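Long-range contacts in toxin-like protein (Paenibacillus larvae subsp. larvae BRL-230010, PDB 5DZQ), which probably transfers ADP-ribose from NAD+ to a protein target, as expected of a C3-like mono-ADP-ribosyltransferase toxin: residues L43-T48 and Y168-S173; T90-R95 and T157-K162; K131-Y136 and Y189-M194; Y138-I143 and E180-R185. One frame throughout, in Å; residues are numbered along the deposited sequence.

Contact 1 of 4, residues L43-T48 and Y168-S173; sequences LVKEYT and YVDKIS
The carboxylate of Asp-170 is the flat side-chain group that reaches across here: its OD2 comes within 4.3 Å of Lys-45 CE, while Lys-45 NZ runs past it and stays too far off for a salt bridge. The hydroxyl of Tyr-29, on helix 29-35, holds that OD2 instead. A second flat group, the backbone carbonyl of Thr-48, receives Ile-172, whose CD1 lies 3.3 Å from Thr-48 O. The contact belongs to the alpha/beta fold of C3-like ADP-ribosyltransferases, with helix 38-49 lying across strand 167-170, an outer strand of the three-stranded antiparallel sheet. The axes of 43-48 and 168-170 come within 9.1 Å at 68°, a spacing bridged by small branched side chains. Val-44 and Val-169 meet methyl to methyl, CG1 to CG1 at 3.8 Å, and Trp-32 packs on both of them. Thr-48 suits the boundary of this apolar patch because it has two different branches. Its CG2 methyl lies against Val-169, 3.9 Å from CB. Its OG1 sits between the backbone N and the carbonyl carbon (chi1 58°), which leaves the hydroxyl near the helix backbone, 3.0 Å from Lys-45 O. Further along, Ile-172 also packs on Met-151 of the second subunit. The polar link between the segments is made by a water, which lies 2.6 Å from Thr-48 OG1 and donates a hydrogen bond of 2.8 Å to Asp-170 O.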
# COMPACT_ATOMS: atom_id res chain seq x y z
N LEU B 43 5.41 -18.30 -4.18
CA LEU B 43 5.52 -17.12 -5.02
C LEU B 43 4.27 -16.26 -4.96
O LEU B 43 4.36 -15.02 -4.93
CB LEU B 43 5.81 -17.54 -6.47
CG LEU B 43 6.24 -16.42 -7.40
CD1 LEU B 43 7.49 -15.71 -6.87
CD2 LEU B 43 6.50 -17.00 -8.77
N VAL B 44 3.10 -16.89 -4.98
CA VAL B 44 1.85 -16.14 -4.88
C VAL B 44 1.80 -15.37 -3.56
O VAL B 44 1.45 -14.18 -3.53
CB VAL B 44 0.61 -17.04 -5.01
CG1 VAL B 44 -0.65 -16.28 -4.64
CG2 VAL B 44 0.52 -17.57 -6.44
N LYS B 45 2.20 -16.03 -2.48
CA LYS B 45 2.27 -15.36 -1.18
C LYS B 45 3.33 -14.26 -1.16
O LYS B 45 3.13 -13.21 -0.53
CB LYS B 45 2.53 -16.37 -0.07
CG LYS B 45 1.35 -17.29 0.20
CD LYS B 45 1.51 -17.97 1.54
CE LYS B 45 0.45 -19.02 1.76
NZ LYS B 45 0.68 -19.70 3.07
N GLU B 46 4.46 -14.52 -1.82
CA GLU B 46 5.52 -13.50 -1.93
C GLU B 46 4.96 -12.23 -2.55
O GLU B 46 5.15 -11.13 -2.02
CB GLU B 46 6.71 -14.00 -2.75
CG GLU B 46 7.82 -12.92 -2.91
CD GLU B 46 9.07 -13.43 -3.62
OE1 GLU B 46 9.68 -12.65 -4.39
OE2 GLU B 46 9.46 -14.59 -3.41
N TYR B 47 4.27 -12.39 -3.68
CA TYR B 47 3.62 -11.28 -4.38
C TYR B 47 2.63 -10.55 -3.47
O TYR B 47 2.69 -9.33 -3.35
CB TYR B 47 2.87 -11.73 -5.66
CG TYR B 47 1.96 -10.60 -6.13
CD1 TYR B 47 2.45 -9.53 -6.85
CD2 TYR B 47 0.61 -10.57 -5.74
CE1 TYR B 47 1.62 -8.46 -7.22
CE2 TYR B 47 -0.20 -9.51 -6.09
CZ TYR B 47 0.31 -8.46 -6.82
OH TYR B 47 -0.52 -7.41 -7.16
N THR B 48 1.71 -11.29 -2.87
CA THR B 48 0.61 -10.63 -2.16
C THR B 48 1.16 -9.80 -1.00
O THR B 48 0.61 -8.75 -0.67
CB THR B 48 -0.45 -11.63 -1.63
OG1 THR B 48 0.17 -12.57 -0.76
CG2 THR B 48 -1.11 -12.39 -2.79
N TYR B 168 -8.21 -16.71 -5.65
CA TYR B 168 -8.40 -16.15 -4.32
C TYR B 168 -7.12 -16.29 -3.50
O TYR B 168 -6.48 -17.35 -3.49
CB TYR B 168 -9.56 -16.83 -3.61
CG TYR B 168 -10.91 -16.46 -4.19
CD1 TYR B 168 -11.43 -17.14 -5.29
CD2 TYR B 168 -11.66 -15.43 -3.65
CE1 TYR B 168 -12.67 -16.80 -5.83
CE2 TYR B 168 -12.91 -15.09 -4.18
CZ TYR B 168 -13.40 -15.77 -5.26
OH TYR B 168 -14.63 -15.42 -5.78
N VAL B 169 -6.75 -15.22 -2.82
CA VAL B 169 -5.55 -15.21 -1.99
C VAL B 169 -5.85 -14.73 -0.58
O VAL B 169 -6.86 -14.07 -0.34
CB VAL B 169 -4.47 -14.31 -2.61
CG1 VAL B 169 -4.10 -14.82 -4.00
CG2 VAL B 169 -4.97 -12.87 -2.69
N ASP B 170 -4.97 -15.07 0.36
CA ASP B 170 -5.07 -14.56 1.73
C ASP B 170 -4.86 -13.06 1.73
O ASP B 170 -3.91 -12.56 1.12
CB ASP B 170 -4.05 -15.25 2.64
CG ASP B 170 -4.29 -16.74 2.77
OD1 ASP B 170 -5.22 -17.14 3.50
OD2 ASP B 170 -3.55 -17.52 2.13
N LYS B 171 -5.75 -12.32 2.38
CA LYS B 171 -5.59 -10.87 2.47
C LYS B 171 -4.46 -10.57 3.45
O LYS B 171 -4.31 -11.27 4.45
CB LYS B 171 -6.90 -10.20 2.90
CG LYS B 171 -6.92 -8.67 2.75
CD LYS B 171 -8.29 -8.11 3.13
CE LYS B 171 -8.49 -6.69 2.62
NZ LYS B 171 -8.92 -6.67 1.19
N ILE B 172 -3.66 -9.55 3.16
CA ILE B 172 -2.57 -9.18 4.06
C ILE B 172 -3.00 -8.08 5.04
O ILE B 172 -2.16 -7.36 5.58
CB ILE B 172 -1.31 -8.72 3.30
CG1 ILE B 172 -1.64 -7.53 2.39
CG2 ILE B 172 -0.73 -9.87 2.49
CD1 ILE B 172 -0.42 -6.85 1.82
N SER B 173 -4.31 -7.96 5.26
CA SER B 173 -4.83 -7.03 6.25
C SER B 173 -5.52 -7.78 7.39
O SER B 173 -6.20 -7.18 8.22
CB SER B 173 -5.81 -6.04 5.61
OG SER B 173 -7.12 -6.59 5.56
O HOH W 1 -1.57 -13.95 0.60

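Contact 2 of 4, residues T90-R95 and T157-K162; sequences TVQVYR and TLKVPK. With GOL (glycerol), chain F.
Backbone hydrogen bonds join Val-91 to Val-160 and Val-93 to Leu-158, two antiparallel hydrogen-bonded pairs. Of the four bonds, the one from Val-160 N to Val-91 O (2.9 Å) is almost straight, at 176°. Between and beyond these pairs, weak CA-H...O contacts add to these bonds; Gln-92 CA, for instance, lies 3.4 Å from Leu-158 O. Where the strands give way to loop, Thr-90 takes over with its side chain: OG1 accepts the N-H of Lys-162 at 3.0 Å, a short hydroxyl side chain standing in here for a backbone carbonyl as acceptor. The bonds tie strand 91-97, an outer strand of the five-stranded mixed sheet of the ADP-ribosyltransferase fold, to its neighbour 154-160.

Apolar contacts occupy the face that bears Val-91, Val-93, Leu-158 and Val-160, where the three beta-branched valines suit an extended backbone. Val-93 CG2 meets Val-160 CG2 at 3.9 Å on a diagonal, while Val-91 and Val-160 point the same way, side by side. Leu-181 and Leu-183 of the three-stranded sheet pack against this face.

Polar contacts gather on the other face, round a glycerol probably taken from the crystallisation liquor. The Gln-92 chain bends at chi2 (-94°), bringing its amide over the neighbouring strand, with NE2 3.6 Å from Lys-159 CB. There the amide uses both its ends: NE2 donates to glycerol O2 at 2.8 Å, and OE1 accepts from glycerol O3. Thr-157 OG1 in turn donates to the same O3, also at 2.8 Å.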
# COMPACT_ATOMS: atom_id res chain seq x y z
N THR B 90 -19.45 -15.81 -12.07
CA THR B 90 -19.20 -14.37 -12.20
C THR B 90 -19.26 -13.71 -10.83
O THR B 90 -20.13 -14.02 -10.04
CB THR B 90 -20.21 -13.72 -13.15
OG1 THR B 90 -20.05 -14.28 -14.46
CG2 THR B 90 -19.98 -12.22 -13.24
N VAL B 91 -18.31 -12.82 -10.54
CA VAL B 91 -18.28 -12.15 -9.24
C VAL B 91 -18.06 -10.64 -9.38
O VAL B 91 -17.48 -10.17 -10.36
CB VAL B 91 -17.17 -12.71 -8.34
CG1 VAL B 91 -17.36 -14.20 -8.12
CG2 VAL B 91 -15.81 -12.44 -8.95
N GLN B 92 -18.54 -9.90 -8.39
CA GLN B 92 -18.24 -8.47 -8.27
C GLN B 92 -17.13 -8.23 -7.25
O GLN B 92 -17.21 -8.71 -6.13
CB GLN B 92 -19.48 -7.67 -7.86
CG GLN B 92 -20.60 -7.67 -8.87
CD GLN B 92 -20.56 -6.47 -9.80
OE1 GLN B 92 -20.12 -5.38 -9.41
NE2 GLN B 92 -21.03 -6.66 -11.02
N VAL B 93 -16.10 -7.48 -7.64
CA VAL B 93 -15.05 -7.13 -6.69
C VAL B 93 -14.81 -5.63 -6.77
O VAL B 93 -15.37 -4.96 -7.63
CB VAL B 93 -13.75 -7.90 -6.96
CG1 VAL B 93 -13.98 -9.39 -6.74
CG2 VAL B 93 -13.27 -7.64 -8.39
N TYR B 94 -13.99 -5.11 -5.86
CA TYR B 94 -13.73 -3.67 -5.84
C TYR B 94 -12.32 -3.32 -5.41
O TYR B 94 -11.62 -4.14 -4.80
CB TYR B 94 -14.73 -2.96 -4.91
CG TYR B 94 -14.47 -3.11 -3.44
CD1 TYR B 94 -14.97 -4.20 -2.72
CD2 TYR B 94 -13.75 -2.15 -2.75
CE1 TYR B 94 -14.73 -4.32 -1.36
CE2 TYR B 94 -13.51 -2.27 -1.40
CZ TYR B 94 -14.00 -3.35 -0.71
OH TYR B 94 -13.78 -3.44 0.64
N ARG B 95 -11.93 -2.08 -5.74
CA ARG B 95 -10.62 -1.47 -5.46
C ARG B 95 -10.80 -0.02 -5.10
O ARG B 95 -11.46 0.70 -5.83
CB ARG B 95 -9.71 -1.49 -6.69
CG ARG B 95 -8.90 -2.72 -6.93
CD ARG B 95 -7.74 -2.36 -7.84
NE ARG B 95 -6.95 -1.28 -7.25
CZ ARG B 95 -6.01 -1.47 -6.32
NH1 ARG B 95 -5.74 -2.69 -5.87
NH2 ARG B 95 -5.35 -0.43 -5.83
N THR B 157 -15.60 -0.72 -9.07
CA THR B 157 -16.14 -2.07 -8.95
C THR B 157 -15.96 -2.77 -10.30
O THR B 157 -16.10 -2.14 -11.34
CB THR B 157 -17.64 -2.09 -8.55
OG1 THR B 157 -18.37 -1.18 -9.36
CG2 THR B 157 -17.80 -1.71 -7.09
N LEU B 158 -15.63 -4.05 -10.26
CA LEU B 158 -15.36 -4.82 -11.47
C LEU B 158 -16.19 -6.08 -11.50
O LEU B 158 -16.24 -6.83 -10.52
CB LEU B 158 -13.88 -5.20 -11.57
CG LEU B 158 -12.84 -4.08 -11.59
CD1 LEU B 158 -11.77 -4.31 -10.53
CD2 LEU B 158 -12.21 -3.97 -12.96
N LYS B 159 -16.83 -6.33 -12.63
CA LYS B 159 -17.50 -7.60 -12.85
C LYS B 159 -16.50 -8.53 -13.51
O LYS B 159 -15.98 -8.25 -14.59
CB LYS B 159 -18.76 -7.41 -13.71
CG LYS B 159 -19.44 -8.71 -14.12
CD LYS B 159 -20.77 -8.44 -14.86
CE LYS B 159 -20.57 -7.50 -16.03
NZ LYS B 159 -21.87 -7.09 -16.65
N VAL B 160 -16.18 -9.63 -12.84
CA VAL B 160 -15.23 -10.59 -13.38
C VAL B 160 -16.03 -11.81 -13.82
O VAL B 160 -16.72 -12.42 -13.01
CB VAL B 160 -14.17 -11.00 -12.34
CG1 VAL B 160 -13.05 -11.79 -13.00
CG2 VAL B 160 -13.61 -9.76 -11.65
N PRO B 161 -15.93 -12.15 -15.11
CA PRO B 161 -16.79 -13.20 -15.68
C PRO B 161 -16.40 -14.61 -15.25
O PRO B 161 -15.23 -14.87 -14.99
CB PRO B 161 -16.60 -13.03 -17.19
CG PRO B 161 -15.23 -12.46 -17.32
CD PRO B 161 -15.03 -11.56 -16.12
N LYS B 162 -17.39 -15.50 -15.18
CA LYS B 162 -17.14 -16.92 -14.99
C LYS B 162 -16.08 -17.42 -15.96
O LYS B 162 -16.06 -17.04 -17.14
CB LYS B 162 -18.45 -17.71 -15.18
CG LYS B 162 -18.35 -19.19 -14.87
CD LYS B 162 -19.65 -19.91 -15.23
CE LYS B 162 -19.70 -21.31 -14.65
NZ LYS B 162 -18.61 -22.17 -15.17
C1 GOL F . -20.45 -3.32 -14.63
O1 GOL F . -20.16 -1.99 -15.01
C2 GOL F . -20.77 -3.36 -13.15
O2 GOL F . -21.46 -4.57 -12.87
C3 GOL F . -19.47 -3.32 -12.35
O3 GOL F . -19.76 -2.96 -11.02

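Contact 3 of 4, residues K131-Y136 and Y189-M194; sequences KIRTEY and YKIDKM
Arg-133 CB lies over one face of the Tyr-189 ring, offset toward the rim, in a CH-pi contact 4.0 Å from the ring centroid. The two residues form an antiparallel hydrogen-bonded pair joining strand 132-135 to strand 187-198 at one border of the five-stranded mixed sheet, part of the ADP-ribosyltransferase fold. Their paired bonds run from Arg-133 N to Tyr-189 O at 2.8 Å and from Tyr-189 N to Arg-133 O at 3.0 Å. A chi1 of 59° swings the Tyr-189 ring over its own backbone and toward the arginine strand. Beyond CB the arginine bends at chi2 and chi3, and the guanidinium comes to stand 66° from the ring plane, with Tyr-189 OH at its edge. A long, flexible chain suits this place: its methylene part covers the ring and the Ile-191 tip, CG being 3.8 Å from Ile-191 CD1, while the charged end can lie at the surface. On the opposite face of the sheet, Ile-132 and Lys-190 cross at about a right angle, CG1 meeting CB at 3.9 Å.

Further out, Tyr-128 of helix 118-128 packs on both Arg-133 and Ile-191, and Ala-209 of strand 203-211 touches Tyr-189. Lys-190 NZ is anchored on Gly-130 O, next to the start of the facing segment. Beyond the paired stretch, Asp-192 and Lys-193 both face Glu-208 in a classic beta bulge. Next to the pair of Ile-132 and Lys-190, Ile-191 N donates to Lys-131 O at 3.0 Å.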
# COMPACT_ATOMS: atom_id res chain seq x y z
N LYS B 131 -14.52 3.03 -22.80
CA LYS B 131 -13.26 2.59 -23.37
C LYS B 131 -12.63 1.44 -22.58
O LYS B 131 -12.96 1.22 -21.41
CB LYS B 131 -12.29 3.78 -23.46
CG LYS B 131 -12.75 4.83 -24.48
CD LYS B 131 -12.12 6.19 -24.25
CE LYS B 131 -10.88 6.40 -25.11
NZ LYS B 131 -10.20 7.71 -24.83
N ILE B 132 -11.75 0.69 -23.24
CA ILE B 132 -11.09 -0.44 -22.59
C ILE B 132 -9.71 -0.02 -22.11
O ILE B 132 -8.92 0.53 -22.88
CB ILE B 132 -11.00 -1.65 -23.54
CG1 ILE B 132 -12.41 -2.19 -23.83
CG2 ILE B 132 -10.16 -2.76 -22.93
CD1 ILE B 132 -12.45 -3.29 -24.86
N ARG B 133 -9.45 -0.25 -20.82
CA ARG B 133 -8.15 0.08 -20.23
C ARG B 133 -7.37 -1.19 -19.90
O ARG B 133 -7.95 -2.26 -19.75
CB ARG B 133 -8.33 0.90 -18.95
CG ARG B 133 -9.21 2.12 -19.10
CD ARG B 133 -8.39 3.32 -19.47
NE ARG B 133 -7.32 3.56 -18.51
CZ ARG B 133 -6.39 4.50 -18.65
NH1 ARG B 133 -6.41 5.28 -19.73
NH2 ARG B 133 -5.45 4.66 -17.73
N THR B 134 -6.06 -1.04 -19.75
CA THR B 134 -5.21 -2.15 -19.34
C THR B 134 -4.53 -1.81 -18.02
O THR B 134 -3.99 -0.72 -17.87
CB THR B 134 -4.15 -2.47 -20.40
OG1 THR B 134 -4.79 -2.92 -21.60
CG2 THR B 134 -3.21 -3.56 -19.90
N GLU B 135 -4.58 -2.73 -17.06
CA GLU B 135 -3.79 -2.61 -15.84
C GLU B 135 -2.51 -3.41 -16.05
O GLU B 135 -2.55 -4.63 -16.16
CB GLU B 135 -4.56 -3.12 -14.62
CG GLU B 135 -3.72 -3.13 -13.32
CD GLU B 135 -3.02 -1.80 -13.06
OE1 GLU B 135 -3.70 -0.76 -13.11
OE2 GLU B 135 -1.77 -1.80 -12.82
N TYR B 136 -1.38 -2.72 -16.09
CA TYR B 136 -0.10 -3.38 -16.30
C TYR B 136 0.34 -4.28 -15.15
O TYR B 136 0.92 -5.34 -15.37
CB TYR B 136 0.95 -2.32 -16.55
CG TYR B 136 0.69 -1.57 -17.83
CD1 TYR B 136 0.32 -2.25 -18.98
CD2 TYR B 136 0.80 -0.19 -17.89
CE1 TYR B 136 0.07 -1.58 -20.17
CE2 TYR B 136 0.56 0.49 -19.07
CZ TYR B 136 0.19 -0.21 -20.20
OH TYR B 136 -0.06 0.46 -21.38
N TYR B 189 -10.09 -4.17 -19.01
CA TYR B 189 -11.42 -3.96 -18.49
C TYR B 189 -12.08 -2.78 -19.20
O TYR B 189 -11.42 -1.78 -19.52
CB TYR B 189 -11.39 -3.75 -16.97
CG TYR B 189 -10.54 -2.58 -16.52
CD1 TYR B 189 -9.18 -2.73 -16.30
CD2 TYR B 189 -11.11 -1.33 -16.30
CE1 TYR B 189 -8.40 -1.66 -15.88
CE2 TYR B 189 -10.35 -0.26 -15.88
CZ TYR B 189 -8.99 -0.43 -15.67
OH TYR B 189 -8.23 0.63 -15.26
N LYS B 190 -13.37 -2.91 -19.47
CA LYS B 190 -14.12 -1.85 -20.11
C LYS B 190 -14.82 -1.00 -19.06
O LYS B 190 -15.55 -1.52 -18.22
CB LYS B 190 -15.13 -2.42 -21.10
CG LYS B 190 -16.02 -1.37 -21.74
CD LYS B 190 -17.14 -2.03 -22.52
CE LYS B 190 -18.03 -1.00 -23.18
NZ LYS B 190 -17.28 -0.25 -24.22
N ILE B 191 -14.59 0.30 -19.12
CA ILE B 191 -15.25 1.19 -18.18
C ILE B 191 -16.67 1.40 -18.66
O ILE B 191 -16.90 2.04 -19.69
CB ILE B 191 -14.48 2.51 -18.04
CG1 ILE B 191 -13.13 2.23 -17.37
CG2 ILE B 191 -15.29 3.53 -17.25
CD1 ILE B 191 -12.26 3.44 -17.19
N ASP B 192 -17.62 0.83 -17.93
CA ASP B 192 -19.03 0.84 -18.34
C ASP B 192 -19.69 2.15 -17.96
O ASP B 192 -20.49 2.70 -18.72
CB ASP B 192 -19.80 -0.32 -17.69
CG ASP B 192 -19.32 -1.70 -18.17
OD1 ASP B 192 -19.22 -1.92 -19.39
OD2 ASP B 192 -19.07 -2.56 -17.30
N LYS B 193 -19.36 2.66 -16.79
CA LYS B 193 -20.00 3.87 -16.28
C LYS B 193 -19.07 4.58 -15.32
O LYS B 193 -18.24 3.95 -14.66
CB LYS B 193 -21.32 3.51 -15.58
CG LYS B 193 -22.31 4.65 -15.47
CD LYS B 193 -23.62 4.15 -14.88
CE LYS B 193 -24.73 5.19 -14.97
NZ LYS B 193 -26.03 4.65 -14.44
N MET B 194 -19.19 5.89 -15.25
CA MET B 194 -18.34 6.68 -14.37
C MET B 194 -19.13 7.85 -13.80
O MET B 194 -19.75 8.60 -14.56
CB MET B 194 -17.12 7.17 -15.16
CG MET B 194 -15.94 7.57 -14.33
SD MET B 194 -14.46 7.71 -15.37
CE MET B 194 -13.35 8.50 -14.22

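Contact 4 of 4, residues Y138-I143 and E180-R185; sequences YLSTSI and ELLLPR
Strands 139-142 and 180-183 run antiparallel at 156°, with Leu-139 facing Leu-183 and Thr-141 facing Leu-181 as hydrogen-bonded pairs. The bonds at the leucine pair arrive from above the carbonyl planes, whereas those at Thr-141 are only moderately tilted. Leu-181 O is gripped twice, by Thr-141 N and by Thr-141 OG1, each at 2.9 Å and from opposite faces of the carbonyl plane. The threonine can do this because chi1 of 63° folds the hydroxyl back over its own strand, toward the neighbour's carbonyl; the buried polar atom is thereby paired. Leu-139 and Leu-183 meet CB to CB at 3.9 Å.

Past the strand ends, Arg-185 CB sits over the centre of the Tyr-138 ring, 4.0 Å from its centroid, and Leu-183 O lies in plane at the ring edge. Asp-79 binds both polar ends, Tyr-138 OH and Arg-185 NE, fixing the ring and the extended arginine together. On the face bearing Ser-140, that residue's OG bonds to Tyr-47 OH and touches Leu-182 CD1 at 3.5 Å. Glu-180 directs its carboxylate along this face, OE1 reaching 3.7 Å from Ser-140 CB, while OE2 forms a salt bridge with Lys-171. Residues 140-142 spell the Ser-Thr-Ser motif and Glu-180 closes a Gln-Tyr-Glu sequence; their adjacency is consistent with the NAD+ site of C3-like ADP-ribosyltransferases, whose signatures are Ser-Thr-Ser and Gln-X-Glu.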
# COMPACT_ATOMS: atom_id res chain seq x y z
N TYR B 138 -0.29 -6.67 -11.63
CA TYR B 138 -1.27 -7.65 -11.20
C TYR B 138 -2.40 -6.88 -10.54
O TYR B 138 -2.18 -5.81 -9.98
CB TYR B 138 -0.67 -8.67 -10.24
CG TYR B 138 0.35 -9.57 -10.89
CD1 TYR B 138 -0.04 -10.70 -11.60
CD2 TYR B 138 1.70 -9.26 -10.84
CE1 TYR B 138 0.90 -11.53 -12.23
CE2 TYR B 138 2.64 -10.08 -11.45
CZ TYR B 138 2.23 -11.20 -12.15
OH TYR B 138 3.19 -11.99 -12.76
N LEU B 139 -3.61 -7.42 -10.60
CA LEU B 139 -4.76 -6.67 -10.14
C LEU B 139 -5.39 -7.33 -8.92
O LEU B 139 -6.16 -8.28 -9.05
CB LEU B 139 -5.75 -6.54 -11.29
CG LEU B 139 -7.04 -5.74 -11.08
CD1 LEU B 139 -6.71 -4.35 -10.60
CD2 LEU B 139 -7.84 -5.69 -12.37
N SER B 140 -5.06 -6.82 -7.73
CA SER B 140 -5.64 -7.33 -6.49
C SER B 140 -6.93 -6.57 -6.22
O SER B 140 -6.97 -5.34 -6.35
CB SER B 140 -4.69 -7.16 -5.31
OG SER B 140 -3.41 -7.68 -5.64
N THR B 141 -7.98 -7.30 -5.85
CA THR B 141 -9.29 -6.70 -5.62
C THR B 141 -9.90 -7.23 -4.33
O THR B 141 -9.57 -8.34 -3.91
CB THR B 141 -10.23 -6.97 -6.79
OG1 THR B 141 -10.46 -8.38 -6.91
CG2 THR B 141 -9.63 -6.45 -8.10
N SER B 142 -10.77 -6.44 -3.71
CA SER B 142 -11.40 -6.86 -2.46
C SER B 142 -12.82 -7.34 -2.75
O SER B 142 -13.42 -6.98 -3.76
CB SER B 142 -11.42 -5.72 -1.44
OG SER B 142 -10.13 -5.18 -1.22
N ILE B 143 -13.33 -8.16 -1.84
CA ILE B 143 -14.65 -8.77 -1.96
C ILE B 143 -15.54 -8.24 -0.84
O ILE B 143 -15.13 -8.25 0.32
CB ILE B 143 -14.57 -10.31 -1.84
CG1 ILE B 143 -13.67 -10.89 -2.93
CG2 ILE B 143 -15.94 -10.93 -1.89
CD1 ILE B 143 -12.78 -12.01 -2.42
N GLU B 180 -8.74 -11.92 -0.82
CA GLU B 180 -8.84 -11.01 -1.94
C GLU B 180 -8.85 -11.85 -3.22
O GLU B 180 -8.50 -13.04 -3.19
CB GLU B 180 -7.66 -10.02 -1.96
CG GLU B 180 -7.67 -9.03 -0.80
CD GLU B 180 -6.70 -7.87 -1.00
OE1 GLU B 180 -5.88 -7.91 -1.93
OE2 GLU B 180 -6.76 -6.90 -0.21
N LEU B 181 -9.25 -11.24 -4.32
CA LEU B 181 -9.23 -11.91 -5.60
C LEU B 181 -8.13 -11.30 -6.46
O LEU B 181 -8.09 -10.08 -6.68
CB LEU B 181 -10.59 -11.82 -6.30
CG LEU B 181 -10.71 -12.62 -7.60
CD1 LEU B 181 -10.46 -14.12 -7.37
CD2 LEU B 181 -12.06 -12.40 -8.25
N LEU B 182 -7.22 -12.14 -6.93
CA LEU B 182 -6.04 -11.68 -7.64
C LEU B 182 -6.20 -11.97 -9.12
O LEU B 182 -6.40 -13.11 -9.52
CB LEU B 182 -4.78 -12.35 -7.10
CG LEU B 182 -3.48 -12.01 -7.83
CD1 LEU B 182 -3.18 -10.52 -7.71
CD2 LEU B 182 -2.34 -12.84 -7.26
N LEU B 183 -6.12 -10.93 -9.94
CA LEU B 183 -6.27 -11.12 -11.37
C LEU B 183 -4.92 -11.00 -12.06
O LEU B 183 -4.00 -10.37 -11.52
CB LEU B 183 -7.27 -10.11 -11.95
CG LEU B 183 -8.74 -10.57 -11.96
CD1 LEU B 183 -9.31 -10.57 -10.56
CD2 LEU B 183 -9.59 -9.73 -12.90
N PRO B 184 -4.77 -11.64 -13.24
CA PRO B 184 -3.51 -11.55 -14.00
C PRO B 184 -3.06 -10.11 -14.28
O PRO B 184 -3.87 -9.18 -14.34
CB PRO B 184 -3.85 -12.27 -15.32
CG PRO B 184 -4.94 -13.21 -14.97
CD PRO B 184 -5.74 -12.54 -13.88
N ARG B 185 -1.77 -9.94 -14.47
CA ARG B 185 -1.25 -8.69 -14.98
C ARG B 185 -1.79 -8.50 -16.41
O ARG B 185 -2.25 -9.46 -17.04
CB ARG B 185 0.28 -8.67 -14.95
CG ARG B 185 0.92 -9.62 -15.94
CD ARG B 185 2.42 -9.65 -15.75
NE ARG B 185 3.06 -10.54 -16.71
CZ ARG B 185 3.58 -10.16 -17.87
NH1 ARG B 185 3.54 -8.88 -18.23
NH2 ARG B 185 4.15 -11.05 -18.66

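How the contacts relate
From the N terminus, helix 38-49 enters contact 1, which closes the widest loop when the chain returns at 168-173. Contact 2 opens and closes within that span, at 90-95 and 157-162. Contact 3 starts inside both loops at 131-136 but closes only at 189-194, so it crosses contacts 1 and 2. Contact 4 lies wholly within the loop of contact 3 and likewise crosses the other two. Contacts 2 and 3 each join a border strand to the five-stranded sheet, while contact 4 pairs two strands of the three-stranded one and contact 1 lays helix 38-49 on its outer strand 167-170. Arg-95 NH1, bonded to Ser-140 O, links the sheets between contacts 2 and 4.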